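Side-chain contacts in surface glycan binding protein B (Bacteroides ovatus, PDB 6E57), which binds mixed-linkage beta-glucan at the bacterial surface and probably helps this gut symbiont capture the polysaccharide for uptake: residues A[137-142]-A[152-157]; A[162-167]-A[183-188]; A[49-54]-A[104-109]; A[236-241]-A[279-284]. All coordinates share one frame; numbering follows the deposited sequence.

Contact 1: A[137-142]-A[152-157]. With NA (sodium ion), chain N; PO4 (phosphate ion), chain J; PO4 (phosphate ion), chain L.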
loop_
_atom_site.group_PDB
_atom_site.type_symbol
_atom_site.label_atom_id
_atom_site.label_comp_id
_atom_site.label_asym_id
_atom_site.label_seq_id
_atom_site.Cartn_x
_atom_site.Cartn_y
_atom_site.Cartn_z
ATOM N N LYS A 137 10.714 0.627 -7.202
ATOM C CA LYS A 137 9.420 1.183 -6.820
ATOM C C LYS A 137 9.076 0.724 -5.400
ATOM O O LYS A 137 9.741 -0.158 -4.833
ATOM C CB LYS A 137 8.316 0.725 -7.777
ATOM C CG LYS A 137 8.561 1.034 -9.246
ATOM C CD LYS A 137 7.313 0.936 -10.096
ATOM C CE LYS A 137 7.494 1.542 -11.472
ATOM N NZ LYS A 137 6.243 2.177 -11.951
ATOM N N GLU A 138 8.029 1.334 -4.841
ATOM C CA GLU A 138 7.479 0.937 -3.561
ATOM C C GLU A 138 6.608 -0.305 -3.774
ATOM O O GLU A 138 5.696 -0.288 -4.595
ATOM C CB GLU A 138 6.665 2.075 -2.942
ATOM C CG GLU A 138 6.090 1.727 -1.580
ATOM C CD GLU A 138 5.721 2.918 -0.712
ATOM O OE1 GLU A 138 5.032 3.834 -1.218
ATOM O OE2 GLU A 138 6.132 2.928 0.467
ATOM N N VAL A 139 6.917 -1.378 -3.038
ATOM C CA VAL A 139 6.096 -2.583 -3.005
ATOM C C VAL A 139 4.983 -2.388 -1.965
ATOM O O VAL A 139 3.810 -2.320 -2.322
ATOM C CB VAL A 139 6.947 -3.834 -2.714
ATOM C CG1 VAL A 139 6.091 -5.041 -2.352
ATOM C CG2 VAL A 139 7.871 -4.156 -3.879
ATOM N N ALA A 140 5.375 -2.300 -0.686
ATOM C CA ALA A 140 4.444 -2.159 0.433
ATOM C C ALA A 140 4.568 -0.747 1.017
ATOM O O ALA A 140 3.956 0.188 0.502
ATOM C CB ALA A 140 4.698 -3.234 1.465
ATOM N N PHE A 141 5.365 -0.601 2.082
ATOM C CA PHE A 141 5.446 0.648 2.826
ATOM C C PHE A 141 6.904 0.940 3.219
ATOM O O PHE A 141 7.151 1.713 4.146
ATOM C CB PHE A 141 4.502 0.577 4.030
ATOM C CG PHE A 141 3.053 0.340 3.673
ATOM C CD1 PHE A 141 2.244 1.385 3.240
ATOM C CD2 PHE A 141 2.495 -0.929 3.762
ATOM C CE1 PHE A 141 0.913 1.168 2.908
ATOM C CE2 PHE A 141 1.163 -1.145 3.428
ATOM C CZ PHE A 141 0.374 -0.096 3.003
ATOM N N GLU A 142 7.860 0.368 2.472
ATOM C CA GLU A 142 9.286 0.386 2.832
ATOM C C GLU A 142 9.922 1.750 2.513
ATOM O O GLU A 142 11.022 2.048 2.985
ATOM C CB GLU A 142 10.036 -0.754 2.137
ATOM C CG GLU A 142 10.248 -0.560 0.642
ATOM C CD GLU A 142 9.117 -1.022 -0.265
ATOM O OE1 GLU A 142 8.101 -1.534 0.256
ATOM O OE2 GLU A 142 9.261 -0.869 -1.500
ATOM N N ARG A 152 14.894 -0.451 3.231
ATOM C CA ARG A 152 14.984 -1.379 2.103
ATOM C C ARG A 152 14.484 -0.713 0.819
ATOM O O ARG A 152 13.505 0.027 0.837
ATOM C CB ARG A 152 14.120 -2.622 2.329
ATOM C CG ARG A 152 14.320 -3.300 3.674
ATOM C CD ARG A 152 13.367 -4.461 3.832
ATOM N NE ARG A 152 13.829 -5.362 4.872
ATOM C CZ ARG A 152 13.474 -6.635 4.968
ATOM N NH1 ARG A 152 12.579 -7.134 4.133
ATOM N NH2 ARG A 152 14.025 -7.407 5.889
ATOM N N LEU A 153 15.168 -1.019 -0.287
ATOM C CA LEU A 153 14.670 -0.808 -1.639
ATOM C C LEU A 153 14.455 -2.179 -2.293
ATOM O O LEU A 153 15.328 -3.048 -2.212
ATOM C CB LEU A 153 15.682 0.020 -2.438
ATOM C CG LEU A 153 16.009 1.406 -1.882
ATOM C CD1 LEU A 153 17.144 2.046 -2.666
ATOM C CD2 LEU A 153 14.787 2.307 -1.899
ATOM N N TYR A 154 13.281 -2.361 -2.908
ATOM C CA TYR A 154 12.980 -3.489 -3.781
ATOM C C TYR A 154 12.950 -2.994 -5.229
ATOM O O TYR A 154 12.508 -1.878 -5.492
ATOM C CB TYR A 154 11.632 -4.121 -3.428
ATOM C CG TYR A 154 11.583 -4.814 -2.091
ATOM C CD1 TYR A 154 12.078 -6.099 -1.933
ATOM C CD2 TYR A 154 11.027 -4.194 -0.984
ATOM C CE1 TYR A 154 12.028 -6.747 -0.710
ATOM C CE2 TYR A 154 10.973 -4.827 0.248
ATOM C CZ TYR A 154 11.473 -6.108 0.384
ATOM O OH TYR A 154 11.427 -6.732 1.593
ATOM N N GLY A 155 13.412 -3.838 -6.157
ATOM C CA GLY A 155 13.379 -3.519 -7.573
ATOM C C GLY A 155 14.140 -4.533 -8.403
ATOM O O GLY A 155 13.966 -5.739 -8.222
ATOM N N SER A 156 14.977 -4.023 -9.316
ATOM C CA SER A 156 15.751 -4.825 -10.262
ATOM C C SER A 156 17.158 -4.237 -10.421
ATOM O O SER A 156 17.347 -3.021 -10.337
ATOM C CB SER A 156 15.054 -4.910 -11.595
ATOM O OG SER A 156 13.723 -5.378 -11.443
ATOM N N ASN A 157 18.132 -5.128 -10.645
ATOM C CA ASN A 157 19.520 -4.787 -10.963
ATOM C C ASN A 157 20.142 -3.923 -9.856
ATOM O O ASN A 157 21.081 -3.174 -10.111
ATOM C CB ASN A 157 19.607 -4.092 -12.324
ATOM C CG ASN A 157 18.926 -4.876 -13.424
ATOM O OD1 ASN A 157 18.039 -4.362 -14.098
ATOM N ND2 ASN A 157 19.323 -6.125 -13.603
HETATM NA NA NA N . 13.363 -8.183 -8.323
HETATM P P PO4 J . 17.495 -8.506 -9.298
HETATM O O1 PO4 J . 16.823 -8.395 -10.648
HETATM O O2 PO4 J . 18.787 -9.269 -9.441
HETATM O O3 PO4 J . 16.574 -9.221 -8.334
HETATM O O4 PO4 J . 17.800 -7.114 -8.769
HETATM P P PO4 L . 12.923 -11.017 4.810
HETATM O O1 PO4 L . 12.193 -10.982 3.486
HETATM O O2 PO4 L . 14.404 -11.191 4.558
HETATM O O3 PO4 L . 12.421 -12.185 5.637
HETATM O O4 PO4 L . 12.688 -9.708 5.539
HETATM O O HOH W 1 12.511 0.556 4.587
#
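A bridging water joins Glu142 to Arg152: it donates to Glu142 O at 2.6 Å and accepts from Arg152 N at 2.9 Å, linking backbones that make no direct bond here. The Glu142 side chain then fills the angle between loop and strand. Its CG lies between the backbone N and the carbonyl carbon (chi1 73°), and a bend at chi2 folds the carboxylate back over its own loop. There OE2 accepts from Val139 N at 2.8 Å and OE1 from Ala140 N at 3.0 Å, each through its syn lone pair, a grip that fixes the rotation of the group. Glutamate suits the place because its two oxygens serve two neighbouring amides. The held carboxylate meets the Tyr154 ring at its edge, Glu142 CD 3.8 Å from Tyr154 CD2, the two planes nearly perpendicular. Val139 CG2 packs on Tyr154 CB, the two side chains crossing at about a right angle. Farther out, Arg152 NH1 donates to Tyr154 OH while both terminal nitrogens hold one oxygen of a phosphate ion probably from the crystallisation liquor. Gly155 O binds the sodium ion. This is a surface loop folded against the outermost strand 150-154 of a three-stranded sheet, in a domain consistent with an immunoglobulin-like beta-sandwich.

Contact 2: A[162-167]-A[183-188]. With PO4 (phosphate ion), chain M.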
loop_
_atom_site.group_PDB
_atom_site.type_symbol
_atom_site.label_atom_id
_atom_site.label_comp_id
_atom_site.label_asym_id
_atom_site.label_seq_id
_atom_site.Cartn_x
_atom_site.Cartn_y
_atom_site.Cartn_z
ATOM N N THR A 162 26.286 1.220 -5.917
ATOM C CA THR A 162 27.380 1.424 -4.955
ATOM C C THR A 162 27.078 2.597 -4.010
ATOM O O THR A 162 27.710 2.715 -2.959
ATOM C CB THR A 162 28.718 1.641 -5.672
ATOM O OG1 THR A 162 28.559 2.705 -6.611
ATOM C CG2 THR A 162 29.211 0.400 -6.383
ATOM N N ALA A 163 26.128 3.466 -4.382
ATOM C CA ALA A 163 25.721 4.582 -3.529
ATOM C C ALA A 163 24.275 4.997 -3.831
ATOM O O ALA A 163 23.798 4.865 -4.957
ATOM C CB ALA A 163 26.669 5.741 -3.705
ATOM N N ILE A 164 23.595 5.493 -2.793
ATOM C CA ILE A 164 22.290 6.121 -2.905
ATOM C C ILE A 164 22.431 7.576 -2.448
ATOM O O ILE A 164 23.046 7.839 -1.417
ATOM C CB ILE A 164 21.229 5.375 -2.072
ATOM C CG1 ILE A 164 21.113 3.902 -2.472
ATOM C CG2 ILE A 164 19.889 6.090 -2.165
ATOM C CD1 ILE A 164 20.360 3.056 -1.477
ATOM N N LEU A 165 21.852 8.498 -3.223
ATOM C CA LEU A 165 21.843 9.923 -2.896
ATOM C C LEU A 165 20.481 10.280 -2.289
ATOM O O LEU A 165 19.438 9.977 -2.869
ATOM C CB LEU A 165 22.122 10.745 -4.160
ATOM C CG LEU A 165 23.387 10.375 -4.938
ATOM C CD1 LEU A 165 23.579 11.304 -6.126
ATOM C CD2 LEU A 165 24.619 10.397 -4.043
ATOM N N LEU A 166 20.514 10.919 -1.114
ATOM C CA LEU A 166 19.323 11.285 -0.366
ATOM C C LEU A 166 19.537 12.665 0.264
ATOM O O LEU A 166 20.303 12.806 1.223
ATOM C CB LEU A 166 19.063 10.215 0.699
ATOM C CG LEU A 166 17.635 10.141 1.238
ATOM C CD1 LEU A 166 17.374 8.786 1.874
ATOM C CD2 LEU A 166 17.359 11.256 2.234
ATOM N N GLY A 167 18.863 13.671 -0.305
ATOM C CA GLY A 167 18.846 15.036 0.214
ATOM C C GLY A 167 20.233 15.547 0.574
ATOM O O GLY A 167 20.467 15.987 1.702
ATOM N N ASN A 183 14.712 -10.216 -2.999
ATOM C CA ASN A 183 15.952 -9.589 -2.577
ATOM C C ASN A 183 15.735 -8.074 -2.495
ATOM O O ASN A 183 14.844 -7.529 -3.153
ATOM C CB ASN A 183 17.111 -9.893 -3.530
ATOM C CG ASN A 183 17.409 -11.370 -3.673
ATOM O OD1 ASN A 183 16.916 -12.193 -2.904
ATOM N ND2 ASN A 183 18.214 -11.711 -4.665
ATOM N N TYR A 184 16.567 -7.406 -1.694
ATOM C CA TYR A 184 16.419 -5.986 -1.460
ATOM C C TYR A 184 17.789 -5.348 -1.222
ATOM O O TYR A 184 18.753 -6.036 -0.893
ATOM C CB TYR A 184 15.476 -5.738 -0.280
ATOM C CG TYR A 184 15.845 -6.441 1.002
ATOM C CD1 TYR A 184 16.663 -5.831 1.939
ATOM C CD2 TYR A 184 15.351 -7.700 1.298
ATOM C CE1 TYR A 184 16.995 -6.459 3.130
ATOM C CE2 TYR A 184 15.676 -8.344 2.482
ATOM C CZ TYR A 184 16.502 -7.722 3.402
ATOM O OH TYR A 184 16.835 -8.346 4.572
ATOM N N LEU A 185 17.844 -4.026 -1.410
ATOM C CA LEU A 185 19.021 -3.231 -1.117
ATOM C C LEU A 185 18.822 -2.568 0.250
ATOM O O LEU A 185 17.962 -1.704 0.411
ATOM C CB LEU A 185 19.220 -2.198 -2.230
ATOM C CG LEU A 185 20.581 -1.503 -2.255
ATOM C CD1 LEU A 185 21.699 -2.488 -2.567
ATOM C CD2 LEU A 185 20.581 -0.368 -3.267
ATOM N N GLU A 186 19.604 -3.027 1.233
ATOM C CA GLU A 186 19.592 -2.494 2.585
ATOM C C GLU A 186 20.514 -1.270 2.624
ATOM O O GLU A 186 21.596 -1.294 2.042
ATOM C CB GLU A 186 20.040 -3.575 3.571
ATOM C CG GLU A 186 19.546 -3.368 4.991
ATOM C CD GLU A 186 19.704 -4.585 5.888
ATOM O OE1 GLU A 186 20.853 -5.057 6.051
ATOM O OE2 GLU A 186 18.678 -5.071 6.410
ATOM N N TYR A 187 20.068 -0.206 3.300
ATOM C CA TYR A 187 20.844 1.021 3.430
ATOM C C TYR A 187 20.441 1.742 4.720
ATOM O O TYR A 187 19.312 1.607 5.175
ATOM C CB TYR A 187 20.667 1.898 2.186
ATOM C CG TYR A 187 19.300 2.513 2.008
ATOM C CD1 TYR A 187 18.192 1.733 1.715
ATOM C CD2 TYR A 187 19.116 3.883 2.099
ATOM C CE1 TYR A 187 16.937 2.293 1.539
ATOM C CE2 TYR A 187 17.868 4.459 1.921
ATOM C CZ TYR A 187 16.774 3.662 1.639
ATOM O OH TYR A 187 15.540 4.221 1.466
ATOM N N THR A 188 21.389 2.493 5.295
ATOM C CA THR A 188 21.188 3.244 6.532
ATOM C C THR A 188 20.894 4.711 6.197
ATOM O O THR A 188 21.631 5.338 5.436
ATOM C CB THR A 188 22.412 3.146 7.453
ATOM O OG1 THR A 188 22.801 1.778 7.561
ATOM C CG2 THR A 188 22.150 3.704 8.834
HETATM P P PO4 M . 14.546 -12.073 -6.520
HETATM O O1 PO4 M . 14.999 -12.483 -7.907
HETATM O O2 PO4 M . 13.100 -12.474 -6.311
HETATM O O3 PO4 M . 14.673 -10.573 -6.352
HETATM O O4 PO4 M . 15.415 -12.772 -5.500
#
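Ile164 pushes its terminal methyl into the hollow between Tyr187 and Leu185, and this bump is the centre of the contact. CD1 of Ile164 sits over one face of the Tyr187 ring, 4.0 Å from the ring centroid and 25° off its normal, a CH-pi contact. It is displaced toward the rim where the ring joins its stem, so Tyr187 CG, at 3.7 Å, is the nearest ring atom to Ile164 CD1. The same methyl reaches Leu185 CD2 at 3.9 Å, and the hollow is therefore walled by an aromatic plane and a branched aliphatic tip. Tyr187 can offer its face because CG stands between the backbone N and the carbonyl carbon (chi1 69°), which lays the ring across the isoleucine at about a right angle. Leu166, two residues on along the same strand face, takes the other approach: its CD1 comes to the ring edge near CE2, at 4.4 Å, a looser fit. Isoleucine suits the central place since its CG1 arm reaches into the gap, where Tyr187 and Leu185 come to meet it; the strand axes are 9.2 Å apart and cross at -54°. These strands belong to different sheets, 163-166 to the five-stranded one and 184-188 to the three-stranded one, and Leu153 and Leu202 also pack on Ile164. All four residues that touch are buried and meet through carbon alone, which implies that shape complementarity, dispersion and the exclusion of water hold the two sheets together here, without directional polar bonds.

Contact 3: A[49-54]-A[104-109]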
loop_
_atom_site.group_PDB
_atom_site.type_symbol
_atom_site.label_atom_id
_atom_site.label_comp_id
_atom_site.label_asym_id
_atom_site.label_seq_id
_atom_site.Cartn_x
_atom_site.Cartn_y
_atom_site.Cartn_z
ATOM N N GLY A 49 -10.237 13.303 -8.226
ATOM C CA GLY A 49 -9.394 14.020 -7.273
ATOM C C GLY A 49 -7.921 13.730 -7.520
ATOM O O GLY A 49 -7.087 14.633 -7.433
ATOM N N GLN A 50 -7.614 12.459 -7.820
ATOM C CA GLN A 50 -6.285 12.003 -8.241
ATOM C C GLN A 50 -5.937 12.636 -9.597
ATOM O O GLN A 50 -6.791 12.733 -10.479
ATOM C CB GLN A 50 -6.264 10.474 -8.337
ATOM C CG GLN A 50 -4.868 9.865 -8.262
ATOM C CD GLN A 50 -4.440 9.553 -6.847
ATOM O OE1 GLN A 50 -4.814 10.235 -5.893
ATOM N NE2 GLN A 50 -3.642 8.508 -6.699
ATOM N N LEU A 51 -4.676 13.057 -9.751
ATOM C CA LEU A 51 -4.199 13.732 -10.963
ATOM C C LEU A 51 -4.114 12.736 -12.127
ATOM O O LEU A 51 -3.841 11.550 -11.932
ATOM C CB LEU A 51 -2.824 14.349 -10.694
ATOM C CG LEU A 51 -2.793 15.499 -9.690
ATOM C CD1 LEU A 51 -1.359 15.875 -9.345
ATOM C CD2 LEU A 51 -3.550 16.706 -10.225
ATOM N N ALA A 52 -4.333 13.251 -13.340
ATOM C CA ALA A 52 -4.198 12.493 -14.576
ATOM C C ALA A 52 -2.726 12.477 -15.004
ATOM O O ALA A 52 -1.905 13.213 -14.457
ATOM C CB ALA A 52 -5.071 13.098 -15.647
ATOM N N THR A 53 -2.422 11.633 -15.996
ATOM C CA THR A 53 -1.079 11.479 -16.546
ATOM C C THR A 53 -0.991 12.248 -17.871
ATOM O O THR A 53 -1.755 11.983 -18.802
ATOM C CB THR A 53 -0.735 9.993 -16.708
ATOM O OG1 THR A 53 -0.842 9.401 -15.413
ATOM C CG2 THR A 53 0.648 9.750 -17.275
ATOM N N PHE A 54 -0.054 13.203 -17.933
ATOM C CA PHE A 54 0.156 14.039 -19.109
ATOM C C PHE A 54 1.164 13.381 -20.055
ATOM O O PHE A 54 1.043 13.520 -21.269
ATOM C CB PHE A 54 0.633 15.438 -18.707
ATOM C CG PHE A 54 -0.401 16.321 -18.050
ATOM C CD1 PHE A 54 -1.729 15.929 -17.934
ATOM C CD2 PHE A 54 -0.046 17.574 -17.574
ATOM C CE1 PHE A 54 -2.665 16.759 -17.334
ATOM C CE2 PHE A 54 -0.985 18.404 -16.980
ATOM C CZ PHE A 54 -2.293 17.995 -16.861
ATOM N N THR A 104 8.075 9.200 -11.124
ATOM C CA THR A 104 6.800 9.873 -11.333
ATOM C C THR A 104 6.929 11.299 -10.788
ATOM O O THR A 104 7.381 11.492 -9.666
ATOM C CB THR A 104 5.656 9.080 -10.688
ATOM O OG1 THR A 104 5.526 7.865 -11.426
ATOM C CG2 THR A 104 4.335 9.818 -10.680
ATOM N N TYR A 105 6.532 12.281 -11.604
ATOM C CA TYR A 105 6.773 13.694 -11.336
ATOM C C TYR A 105 5.461 14.478 -11.418
ATOM O O TYR A 105 4.610 14.185 -12.256
ATOM C CB TYR A 105 7.754 14.274 -12.358
ATOM C CG TYR A 105 9.124 13.648 -12.343
ATOM C CD1 TYR A 105 9.391 12.495 -13.063
ATOM C CD2 TYR A 105 10.154 14.211 -11.608
ATOM C CE1 TYR A 105 10.649 11.915 -13.050
ATOM C CE2 TYR A 105 11.417 13.645 -11.585
ATOM C CZ TYR A 105 11.666 12.493 -12.309
ATOM O OH TYR A 105 12.914 11.940 -12.287
ATOM N N ASN A 106 5.332 15.491 -10.558
ATOM C CA ASN A 106 4.267 16.474 -10.666
ATOM C C ASN A 106 4.710 17.558 -11.658
ATOM O O ASN A 106 5.783 18.140 -11.499
ATOM C CB ASN A 106 3.904 17.068 -9.303
ATOM C CG ASN A 106 2.817 18.116 -9.399
ATOM O OD1 ASN A 106 3.065 19.240 -9.838
ATOM N ND2 ASN A 106 1.610 17.755 -9.000
ATOM N N LEU A 107 3.878 17.811 -12.677
ATOM C CA LEU A 107 4.111 18.860 -13.672
ATOM C C LEU A 107 2.999 19.907 -13.565
ATOM O O LEU A 107 1.825 19.559 -13.658
ATOM C CB LEU A 107 4.136 18.239 -15.073
ATOM C CG LEU A 107 4.239 19.232 -16.233
ATOM C CD1 LEU A 107 5.520 20.049 -16.139
ATOM C CD2 LEU A 107 4.159 18.516 -17.575
ATOM N N LYS A 108 3.385 21.173 -13.366
ATOM C CA LYS A 108 2.468 22.313 -13.434
ATOM C C LYS A 108 2.838 23.168 -14.649
ATOM O O LYS A 108 4.015 23.455 -14.871
ATOM C CB LYS A 108 2.520 23.157 -12.156
ATOM C CG LYS A 108 1.792 22.567 -10.955
ATOM C CD LYS A 108 1.945 23.386 -9.684
ATOM C CE LYS A 108 1.510 22.646 -8.435
ATOM N NZ LYS A 108 2.472 21.583 -8.053
ATOM N N ILE A 109 1.816 23.554 -15.420
ATOM C CA ILE A 109 1.940 24.463 -16.558
ATOM C C ILE A 109 1.167 25.744 -16.224
ATOM O O ILE A 109 -0.058 25.758 -16.275
ATOM C CB ILE A 109 1.416 23.806 -17.853
ATOM C CG1 ILE A 109 2.092 22.457 -18.120
ATOM C CG2 ILE A 109 1.558 24.755 -19.035
ATOM C CD1 ILE A 109 1.433 21.642 -19.210
#
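Phe54 and Leu107 make the more enclosed half of this contact, Leu51 and Asn106 the more open one. In the first, Leu107 CD2 approaches the edge of the phenyl ring, 4.3 Å from Phe54 CD2. Leu107 is buried, and its side chain also packs on Ile65 and Ile81, while Phe54 meets the ring of Phe43. Leucine suits the buried side, and phenylalanine covers it from the partly exposed side. The second half is mixed in character. Leu51 CD1 lies 3.5 Å from Asn106 ND2, the two side chains crossing at about a right angle. Asn106 carries CG anti to its backbone nitrogen (chi1 179°), which carries the amide across to the leucine methyl. Both ends of that amide have polar partners: ND2 donates to Glu122 OE1, and OD1 accepts from Lys108 NZ at 3.0 Å, the amine standing above the carbonyl plane. Asparagine thus fits a partly exposed place where a methyl group and charged side chains adjoin. Strand 118-128 lies between strands 53-58 and 103-113 in the same five-stranded sheet, so the contact reaches across an intervening strand; Leu51 rests on its Glu122 and Leu124, and Leu107 turns toward strand 63-70.

Contact 4: A[236-241]-A[279-284]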
loop_
_atom_site.group_PDB
_atom_site.type_symbol
_atom_site.label_atom_id
_atom_site.label_comp_id
_atom_site.label_asym_id
_atom_site.label_seq_id
_atom_site.Cartn_x
_atom_site.Cartn_y
_atom_site.Cartn_z
ATOM N N TRP A 236 -3.336 -8.788 18.706
ATOM C CA TRP A 236 -3.541 -7.795 17.671
ATOM C C TRP A 236 -2.172 -7.222 17.296
ATOM O O TRP A 236 -1.505 -6.636 18.146
ATOM C CB TRP A 236 -4.509 -6.718 18.182
ATOM C CG TRP A 236 -4.880 -5.654 17.193
ATOM C CD1 TRP A 236 -4.769 -5.704 15.834
ATOM C CD2 TRP A 236 -5.477 -4.377 17.495
ATOM N NE1 TRP A 236 -5.235 -4.545 15.275
ATOM C CE2 TRP A 236 -5.677 -3.713 16.268
ATOM C CE3 TRP A 236 -5.856 -3.733 18.678
ATOM C CZ2 TRP A 236 -6.235 -2.437 16.195
ATOM C CZ3 TRP A 236 -6.408 -2.474 18.606
ATOM C CH2 TRP A 236 -6.593 -1.836 17.380
ATOM N N THR A 237 -1.748 -7.436 16.044
ATOM C CA THR A 237 -0.424 -7.015 15.584
ATOM C C THR A 237 -0.568 -5.843 14.606
ATOM O O THR A 237 -1.288 -5.933 13.610
ATOM C CB THR A 237 0.355 -8.192 14.985
ATOM O OG1 THR A 237 0.557 -9.140 16.033
ATOM C CG2 THR A 237 1.691 -7.784 14.405
ATOM N N ILE A 238 0.150 -4.757 14.919
ATOM C CA ILE A 238 0.116 -3.492 14.200
ATOM C C ILE A 238 1.528 -3.189 13.679
ATOM O O ILE A 238 2.512 -3.400 14.394
ATOM C CB ILE A 238 -0.423 -2.393 15.136
ATOM C CG1 ILE A 238 -1.933 -2.535 15.339
ATOM C CG2 ILE A 238 -0.052 -1.007 14.640
ATOM C CD1 ILE A 238 -2.488 -1.671 16.451
ATOM N N SER A 239 1.610 -2.689 12.437
ATOM C CA SER A 239 2.878 -2.458 11.733
ATOM C C SER A 239 3.059 -0.966 11.433
ATOM O O SER A 239 2.135 -0.317 10.958
ATOM C CB SER A 239 2.947 -3.269 10.472
ATOM O OG SER A 239 2.984 -4.653 10.774
ATOM N N GLY A 240 4.272 -0.457 11.687
ATOM C CA GLY A 240 4.598 0.965 11.578
ATOM C C GLY A 240 6.090 1.194 11.403
ATOM O O GLY A 240 6.788 0.327 10.894
ATOM N N ILE A 241 6.572 2.363 11.846
ATOM C CA ILE A 241 7.950 2.788 11.576
ATOM C C ILE A 241 8.703 3.076 12.884
ATOM O O ILE A 241 9.842 2.624 13.026
ATOM C CB ILE A 241 7.998 3.978 10.593
ATOM C CG1 ILE A 241 9.429 4.463 10.334
ATOM C CG2 ILE A 241 7.111 5.118 11.059
ATOM C CD1 ILE A 241 10.301 3.473 9.611
ATOM N N TYR A 279 -14.767 1.966 16.499
ATOM C CA TYR A 279 -14.159 2.659 17.627
ATOM C C TYR A 279 -12.998 3.537 17.153
ATOM O O TYR A 279 -12.354 3.246 16.146
ATOM C CB TYR A 279 -13.683 1.654 18.678
ATOM C CG TYR A 279 -14.796 0.876 19.326
ATOM C CD1 TYR A 279 -15.511 1.405 20.390
ATOM C CD2 TYR A 279 -15.155 -0.378 18.859
ATOM C CE1 TYR A 279 -16.545 0.701 20.985
ATOM C CE2 TYR A 279 -16.185 -1.096 19.444
ATOM C CZ TYR A 279 -16.882 -0.555 20.512
ATOM O OH TYR A 279 -17.897 -1.255 21.095
ATOM N N THR A 280 -12.746 4.602 17.917
ATOM C CA THR A 280 -11.607 5.479 17.723
ATOM C C THR A 280 -10.406 4.918 18.491
ATOM O O THR A 280 -10.537 4.546 19.655
ATOM C CB THR A 280 -11.931 6.901 18.194
ATOM O OG1 THR A 280 -13.047 7.376 17.441
ATOM C CG2 THR A 280 -10.765 7.851 18.037
ATOM N N MET A 281 -9.247 4.861 17.823
ATOM C CA MET A 281 -7.969 4.532 18.455
ATOM C C MET A 281 -7.046 5.753 18.364
ATOM O O MET A 281 -6.937 6.373 17.309
ATOM C CB MET A 281 -7.294 3.326 17.787
ATOM C CG MET A 281 -5.839 3.121 18.209
ATOM S SD MET A 281 -5.167 1.465 17.839
ATOM C CE MET A 281 -5.418 1.382 16.069
ATOM N N THR A 282 -6.413 6.090 19.493
ATOM C CA THR A 282 -5.317 7.055 19.562
ATOM C C THR A 282 -4.137 6.385 20.272
ATOM O O THR A 282 -4.240 5.236 20.689
ATOM C CB THR A 282 -5.744 8.339 20.284
ATOM O OG1 THR A 282 -6.090 7.984 21.622
ATOM C CG2 THR A 282 -6.907 9.039 19.615
ATOM N N GLY A 283 -3.025 7.114 20.397
ATOM C CA GLY A 283 -1.849 6.637 21.112
ATOM C C GLY A 283 -0.982 7.787 21.585
ATOM O O GLY A 283 -1.137 8.911 21.115
ATOM N N LYS A 284 -0.067 7.484 22.511
ATOM C CA LYS A 284 0.877 8.454 23.079
ATOM C C LYS A 284 2.289 7.853 23.066
ATOM O O LYS A 284 2.471 6.683 23.400
ATOM C CB LYS A 284 0.466 8.829 24.509
ATOM C CG LYS A 284 -0.782 9.695 24.625
ATOM C CD LYS A 284 -0.546 11.159 24.299
ATOM C CE LYS A 284 -1.822 11.961 24.143
ATOM N NZ LYS A 284 -2.554 11.602 22.904
#
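Met281 gives up the most surface here, and it does so by meeting Trp236 and Ile238 together. Its sulfur lies 3.6 Å from Trp236 CH2, at the far end of the indole. Measured to the centroid of the six-membered ring, Met281 SD is 4.7 Å away and 55° off the normal, an oblique Met-aromatic contact. The Trp236 and Met281 side chains come from opposite directions and bridge strands whose nearest CA atoms, those of Ile238 and Met281, are 12.2 Å apart. A bend about the CG-SD bond of the methionine (chi3 58°) sets its methyl CE 3.7 Å from Trp236 CH2 and 4.2 Å from Ile238 CD1. Ile238 in turn lays CD1 over one face of the indole, offset toward its rim, so the tryptophan is packed from its own strand as well as from the facing one. A long flexible methionine and a large flat tryptophan suit so wide a gap, while the shorter isoleucine fills in beside them. The one polar atom of the indole, NE1, donates to Gly226 O, so the buried ring carries no unmet N-H. Strand 235-240 pairs with strands 222-225 and 266-270, and strand 277-285 with 246-251 and 299-315; Ile251 and Val305 pack on both Trp236 and Met281 in the interior between these two groups of strands.

Contacts 1 and 2 lie in what is probably one beta-sandwich: their centres are 11 Å apart, and the neighbouring strands 150-154 and 184-188 join them through a probable hydrogen bond from Leu185 N to Leu153 O, 2.8 Å. Contact 1 lies on the outside of that unit, contact 2 in its interior. Contacts 3 and 4 lie some 22 Å and 24 Å from contact 1, centre to centre, and 33 Å from each other, with nearest atoms about 21 Å apart. Along the chain the order is 3, 1, 2, 4. The glycan pocket, with Trp322, Asp323, Asp326, Lys331, Tyr371 and Trp372, comes later still, and none of the four contacts contributes a residue to it.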